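Local coordinates for protein histone deacetylase complex subunit SAP18 (Mus musculus, PDB 4A6Q) that enhances SIN3-HDAC1-mediated transcriptional repression as part of the SIN3 complex and is an auxiliary component of the splicing-dependent exon junction complex, at residues Thr60-Leu69 / Gly112-Gln123. Numbering follows the deposited sequence. Where two conformers were deposited one is given.
Sequences TWMDATLKEL and GRKGTDDSMTLQ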
ATOM      1  N   THR A  60      -9.109  -7.285   4.732  1.00 11.87           N
ATOM      2  CA  THR A  60      -7.785  -7.798   5.014  1.00 10.19           C
ATOM      3  C   THR A  60      -7.373  -7.352   6.405  1.00 11.86           C
ATOM      4  O   THR A  60      -8.211  -6.893   7.185  1.00 11.48           O
ATOM      5  CB  THR A  60      -6.774  -7.377   3.907  1.00 13.24           C
ATOM      6  OG1 THR A  60      -5.543  -8.119   4.039  1.00 13.66           O
ATOM      7  CG2 THR A  60      -6.485  -5.859   3.940  1.00 12.90           C
ATOM      8  N   TRP A  61      -6.089  -7.489   6.712  1.00 11.25           N
ATOM      9  CA  TRP A  61      -5.546  -7.178   8.031  1.00 10.18           C
ATOM     10  C   TRP A  61      -4.251  -6.358   7.898  1.00 11.24           C
ATOM     11  O   TRP A  61      -3.736  -6.196   6.799  1.00 11.79           O
ATOM     12  CB  TRP A  61      -5.276  -8.456   8.821  1.00 13.17           C
ATOM     13  CG  TRP A  61      -6.523  -9.221   9.178  1.00 13.01           C
ATOM     14  CD1 TRP A  61      -7.256  -9.137  10.356  1.00 13.30           C
ATOM     15  CD2 TRP A  61      -7.193 -10.175   8.355  1.00 11.91           C
ATOM     16  NE1 TRP A  61      -8.337  -9.993  10.285  1.00 12.63           N
ATOM     17  CE2 TRP A  61      -8.318 -10.638   9.074  1.00 12.95           C
ATOM     18  CE3 TRP A  61      -6.942 -10.699   7.074  1.00 12.10           C
ATOM     19  CZ2 TRP A  61      -9.192 -11.598   8.557  1.00 15.31           C
ATOM     20  CZ3 TRP A  61      -7.804 -11.631   6.569  1.00 14.16           C
ATOM     21  CH2 TRP A  61      -8.923 -12.074   7.298  1.00 15.01           C
HETATM   22  N   MSE A  62      -3.745  -5.817   9.007  1.00 13.00           N
HETATM   23  CA  MSE A  62      -2.563  -4.940   8.983  1.00 12.24           C
HETATM   24  C   MSE A  62      -1.283  -5.649   8.560  1.00 12.88           C
HETATM   25  O   MSE A  62      -0.314  -4.984   8.218  1.00 13.39           O
HETATM   26  CB  MSE A  62      -2.359  -4.261  10.352  1.00 12.95           C
HETATM   27  CG  MSE A  62      -3.465  -3.319  10.723  1.00 13.39           C
HETATM   28 SE   MSE A  62      -3.400  -1.795   9.552  1.00 34.00          SE
HETATM   29  CE  MSE A  62      -1.570  -1.215   9.791  1.00 21.71           C
ATOM     30  N   ASP A  63      -1.272  -6.977   8.603  1.00 11.58           N
ATOM     31  CA  ASP A  63      -0.103  -7.749   8.129  1.00 13.49           C
ATOM     32  C   ASP A  63      -0.274  -8.271   6.716  1.00 12.98           C
ATOM     33  O   ASP A  63       0.491  -9.154   6.274  1.00 14.02           O
ATOM     34  CB  ASP A  63       0.294  -8.854   9.149  1.00 13.63           C
ATOM     35  CG  ASP A  63      -0.739  -9.974   9.270  1.00 13.64           C
ATOM     36  OD1 ASP A  63      -1.879  -9.823   8.750  1.00 13.22           O
ATOM     37  OD2 ASP A  63      -0.407 -11.005   9.895  1.00 16.36           O
ATOM     38  N   ALA A  64      -1.249  -7.722   5.987  1.00 11.04           N
ATOM     39  CA  ALA A  64      -1.350  -8.013   4.566  1.00 11.56           C
ATOM     40  C   ALA A  64      -0.026  -7.636   3.860  1.00 11.86           C
ATOM     41  O   ALA A  64       0.508  -6.543   4.067  1.00 13.43           O
ATOM     42  CB  ALA A  64      -2.493  -7.244   3.952  1.00 13.96           C
ATOM     43  N   THR A  65       0.452  -8.526   2.991  1.00  9.98           N
ATOM     44  CA  THR A  65       1.697  -8.279   2.212  1.00 10.85           C
ATOM     45  C   THR A  65       1.387  -7.838   0.800  1.00 10.79           C
ATOM     46  O   THR A  65       0.276  -8.044   0.286  1.00 10.88           O
ATOM     47  CB  THR A  65       2.558  -9.534   2.107  1.00 11.87           C
ATOM     48  OG1 THR A  65       1.861 -10.527   1.346  1.00 14.64           O
ATOM     49  CG2 THR A  65       2.864 -10.084   3.515  1.00 14.45           C
ATOM     50  N   LEU A  66       2.374  -7.216   0.164  1.00 11.29           N
ATOM     51  CA  LEU A  66       2.143  -6.807  -1.218  1.00 11.04           C
ATOM     52  C   LEU A  66       1.753  -7.997  -2.116  1.00 11.72           C
ATOM     53  O   LEU A  66       0.868  -7.861  -3.001  1.00 13.13           O
ATOM     54  CB  LEU A  66       3.372  -6.085  -1.799  1.00 12.61           C
ATOM     55  CG  LEU A  66       3.778  -4.830  -1.051  1.00 13.02           C
ATOM     56  CD1 LEU A  66       4.826  -4.104  -1.866  1.00 14.83           C
ATOM     57  CD2 LEU A  66       2.594  -3.913  -0.726  1.00 14.77           C
ATOM     58  N   LYS A  67       2.386  -9.160  -1.948  1.00 13.43           N
ATOM     59  CA  LYS A  67       2.060 -10.342  -2.756  1.00 16.16           C
ATOM     60  C   LYS A  67       0.643 -10.850  -2.530  1.00 14.36           C
ATOM     61  O   LYS A  67      -0.071 -11.241  -3.451  1.00 14.81           O
ATOM     62  CB  LYS A  67       3.036 -11.494  -2.467  1.00 18.67           C
ATOM     63  CG  LYS A  67       4.204 -11.649  -3.418  1.00 19.19           C
ATOM     64  CD  LYS A  67       3.855 -11.618  -4.912  1.00 18.14           C
ATOM     65  CE  LYS A  67       5.114 -11.890  -5.730  1.00 21.86           C
ATOM     66  NZ  LYS A  67       4.895 -11.996  -7.208  1.00 16.01           N
ATOM     67  N   GLU A  68       0.198 -10.798  -1.271  1.00 11.31           N
ATOM     68  CA  GLU A  68      -1.157 -11.204  -0.959  1.00 13.51           C
ATOM     69  C   GLU A  68      -2.144 -10.315  -1.695  1.00 13.85           C
ATOM     70  O   GLU A  68      -3.173 -10.766  -2.212  1.00 15.12           O
ATOM     71  CB  GLU A  68      -1.379 -11.095   0.562  1.00 14.62           C
ATOM     72  CG  GLU A  68      -2.737 -11.514   1.032  1.00 13.98           C
ATOM     73  CD  GLU A  68      -2.871 -11.526   2.557  1.00 15.36           C
ATOM     74  OE1 GLU A  68      -1.932 -11.078   3.257  1.00 15.09           O
ATOM     75  OE2 GLU A  68      -3.905 -12.069   3.025  1.00 15.03           O
ATOM     76  N   LEU A  69      -1.859  -9.010  -1.699  1.00 11.87           N
ATOM     77  CA  LEU A  69      -2.758  -8.086  -2.356  1.00 13.41           C
ATOM     78  C   LEU A  69      -2.734  -8.192  -3.867  1.00 14.01           C
ATOM     79  O   LEU A  69      -3.767  -8.075  -4.505  1.00 13.40           O
ATOM     80  CB  LEU A  69      -2.470  -6.652  -1.891  1.00 13.73           C
ATOM     81  CG  LEU A  69      -2.678  -6.494  -0.369  1.00 13.72           C
ATOM     82  CD1 LEU A  69      -2.180  -5.127   0.076  1.00 16.44           C
ATOM     83  CD2 LEU A  69      -4.181  -6.661  -0.001  1.00 16.50           C
ATOM     84  N   GLY A 112       5.027 -13.714 -11.146  1.00 17.50           N
ATOM     85  CA  GLY A 112       5.880 -14.849 -11.497  1.00 21.65           C
ATOM     86  C   GLY A 112       7.321 -14.692 -11.061  1.00 25.36           C
ATOM     87  O   GLY A 112       8.175 -15.488 -11.444  1.00 31.50           O
ATOM     88  N   ARG A 113       7.610 -13.670 -10.262  1.00 20.05           N
ATOM     89  CA  ARG A 113       8.993 -13.420  -9.855  1.00 19.63           C
ATOM     90  C   ARG A 113       9.040 -13.092  -8.364  1.00 24.53           C
ATOM     91  O   ARG A 113       8.171 -12.370  -7.851  1.00 29.37           O
ATOM     92  CB  ARG A 113       9.643 -12.303 -10.683  1.00 23.27           C
ATOM     93  CG  ARG A 113      11.158 -12.144 -10.436  1.00 28.26           C
ATOM     94  CD  ARG A 113      11.812 -11.106 -11.352  1.00 31.28           C
ATOM     95  NE  ARG A 113      13.189 -10.807 -10.946  1.00 32.94           N
ATOM     96  CZ  ARG A 113      14.276 -11.286 -11.548  1.00 36.24           C
ATOM     97  NH1 ARG A 113      14.158 -12.092 -12.597  1.00 35.23           N
ATOM     98  NH2 ARG A 113      15.487 -10.952 -11.106  1.00 36.79           N
ATOM     99  N   LYS A 114      10.022 -13.644  -7.664  1.00 19.21           N
ATOM    100  CA  LYS A 114      10.213 -13.312  -6.255  1.00 19.88           C
ATOM    101  C   LYS A 114      10.998 -12.022  -6.175  1.00 19.19           C
ATOM    102  O   LYS A 114      11.966 -11.826  -6.897  1.00 20.35           O
ATOM    103  CB  LYS A 114      10.966 -14.433  -5.533  1.00 24.38           C
ATOM    104  N   GLY A 115      10.575 -11.130  -5.301  1.00 16.26           N
ATOM    105  CA  GLY A 115      11.270  -9.875  -5.147  1.00 15.58           C
ATOM    106  C   GLY A 115      11.373  -9.439  -3.701  1.00 15.69           C
ATOM    107  O   GLY A 115      10.719 -10.017  -2.798  1.00 17.24           O
ATOM    108  N   THR A 116      12.161  -8.395  -3.484  1.00 16.15           N
ATOM    109  CA  THR A 116      12.520  -8.018  -2.134  1.00 16.44           C
ATOM    110  C   THR A 116      11.394  -7.371  -1.351  1.00 14.74           C
ATOM    111  O   THR A 116      11.497  -7.304  -0.112  1.00 17.24           O
ATOM    112  CB  THR A 116      13.736  -7.079  -2.093  1.00 22.12           C
ATOM    113  OG1 THR A 116      13.518  -5.982  -2.993  1.00 25.41           O
ATOM    114  CG2 THR A 116      15.003  -7.840  -2.498  1.00 24.77           C
ATOM    115  N   ASP A 117      10.326  -6.938  -2.029  1.00 13.11           N
ATOM    116  CA  ASP A 117       9.211  -6.283  -1.314  1.00 13.85           C
ATOM    117  C   ASP A 117       8.011  -7.214  -1.179  1.00 13.11           C
ATOM    118  O   ASP A 117       6.950  -6.785  -0.712  1.00 13.51           O
ATOM    119  CB  ASP A 117       8.730  -4.996  -2.004  1.00 14.30           C
ATOM    120  CG  ASP A 117       9.804  -3.951  -2.136  1.00 16.45           C
ATOM    121  OD1 ASP A 117      10.723  -3.923  -1.288  1.00 19.79           O
ATOM    122  OD2 ASP A 117       9.710  -3.147  -3.092  1.00 18.31           O
ATOM    123  N   ASP A 118       8.148  -8.485  -1.575  1.00 12.13           N
ATOM    124  CA  ASP A 118       6.993  -9.375  -1.600  1.00 11.20           C
ATOM    125  C   ASP A 118       6.305  -9.499  -0.234  1.00 11.43           C
ATOM    126  O   ASP A 118       5.065  -9.609  -0.164  1.00 14.32           O
ATOM    127  CB  ASP A 118       7.397 -10.775  -2.053  1.00 13.65           C
ATOM    128  CG  ASP A 118       7.755 -10.829  -3.511  1.00 17.17           C
ATOM    129  OD1 ASP A 118       7.669  -9.808  -4.212  1.00 16.40           O
ATOM    130  OD2 ASP A 118       8.095 -11.951  -3.941  1.00 16.58           O
ATOM    131  N   SER A 119       7.105  -9.508   0.820  1.00 12.22           N
ATOM    132  CA  SER A 119       6.575  -9.695   2.175  0.50 13.93           C
ATOM    133  C   SER A 119       6.374  -8.381   2.923  1.00 13.45           C
ATOM    134  O   SER A 119       6.124  -8.377   4.142  1.00 15.03           O
ATOM    135  CB  SER A 119       7.522 -10.578   2.988  0.50 17.14           C
ATOM    136  OG  SER A 119       8.738  -9.900   3.224  0.50 18.76           O
HETATM  137  N   MSE A 120       6.526  -7.267   2.234  1.00 10.77           N
HETATM  138  CA  MSE A 120       6.258  -5.988   2.845  1.00 10.35           C
HETATM  139  C   MSE A 120       4.792  -5.846   3.242  1.00 10.13           C
HETATM  140  O   MSE A 120       3.892  -6.056   2.433  1.00 11.25           O
HETATM  141  CB  MSE A 120       6.650  -4.856   1.890  1.00 11.38           C
HETATM  142  CG  MSE A 120       6.278  -3.493   2.430  1.00  9.56           C
HETATM  143 SE   MSE A 120       6.750  -2.116   1.185  1.00 28.14          SE
HETATM  144  CE  MSE A 120       8.646  -2.238   1.350  1.00 13.81           C
ATOM    145  N   THR A 121       4.555  -5.444   4.490  1.00 11.98           N
ATOM    146  CA  THR A 121       3.197  -5.378   5.002  1.00 11.63           C
ATOM    147  C   THR A 121       2.679  -3.971   5.122  1.00  9.68           C
ATOM    148  O   THR A 121       3.437  -2.985   5.199  1.00 12.05           O
ATOM    149  CB  THR A 121       3.127  -5.951   6.429  1.00 10.79           C
ATOM    150  OG1 THR A 121       3.975  -5.193   7.271  1.00 14.42           O
ATOM    151  CG2 THR A 121       3.551  -7.419   6.462  1.00 12.83           C
ATOM    152  N   LEU A 122       1.353  -3.860   5.138  1.00 10.16           N
ATOM    153  CA  LEU A 122       0.743  -2.562   5.417  1.00 11.06           C
ATOM    154  C   LEU A 122       1.263  -1.946   6.717  1.00 12.18           C
ATOM    155  O   LEU A 122       1.628  -0.749   6.757  1.00 13.18           O
ATOM    156  CB  LEU A 122      -0.781  -2.682   5.456  1.00 12.13           C
ATOM    157  CG  LEU A 122      -1.468  -3.126   4.160  1.00 13.94           C
ATOM    158  CD1 LEU A 122      -2.943  -3.365   4.453  1.00 15.17           C
ATOM    159  CD2 LEU A 122      -1.334  -2.134   3.017  1.00 15.38           C
ATOM    160  N   GLN A 123       1.329  -2.729   7.778  1.00 11.86           N
ATOM    161  CA  GLN A 123       1.777  -2.165   9.058  1.00 11.71           C
ATOM    162  C   GLN A 123       3.229  -1.658   9.049  1.00 13.74           C
ATOM    163  O   GLN A 123       3.541  -0.646   9.703  1.00 14.65           O
ATOM    164  CB  GLN A 123       1.510  -3.134  10.211  1.00 11.69           C
ATOM    165  CG  GLN A 123       2.323  -4.418  10.107  1.00 14.08           C
ATOM    166  CD  GLN A 123       1.939  -5.468  11.102  1.00 17.61           C
ATOM    167  OE1 GLN A 123       0.995  -5.285  11.890  1.00 17.50           O
ATOM    168  NE2 GLN A 123       2.654  -6.594  11.071  1.00 15.66           N
TER
HETATM  169  O   HOH W   1       7.638  -9.998  -6.909  1.00 17.02           O
HETATM  170  O   HOH W   2       3.262 -14.406  -8.782  1.00 27.44           O
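K67 lies alongside D118, the two side chains pointing the same way. CB of K67 packs on the D118 carbonyl O, which also accepts from K67 N at 3.2 Å, on a lone pair and nearly straight (164°). The K67 chain then bends at chi2 (-48°) and runs over the carboxylate. K67 CG touches CB and CG of D118, and K67 CE comes 3.5 Å from D118 OD2. K67 NZ goes past this carboxylate and stays 4.6 Å from D118 OD2, near but short of a salt bridge. It bonds to M110 O and only weakly to R113 O. A water lies between D118 OD1 and R113 O, within bonding distance of both. D118 OD2 takes G115 N from above the carboxylate plane, which ties the D118 side chain to the G115-D118 turn.

T65 and T121 form a single beta bridge. L122 N gives to A64 O at 3.0 Å on one side of it, and beyond that pair Q123 N gives to M62 O. On the other side L66 N gives to M120 O. T65 is the N-cap of the helix; its OG1 accepts from E68 N at 3.1 Å.

M62 CE packs on Q123 CB at 3.7 Å, the side chains crossing at a slant. L122 CD1 meets A64 CB at 3.9 Å. Further along, L66 CG packs on M120 CB.

The contact thus fastens the loop between strands 101-110 and 132-138 to the turn at 61-64 and the start of helix 66-76 in this ubiquitin-like fold. L66 and M120 rest on I106 of strand 101-110, and L69 reaches L30 of strand 28-35 and F89 of strand 86-94.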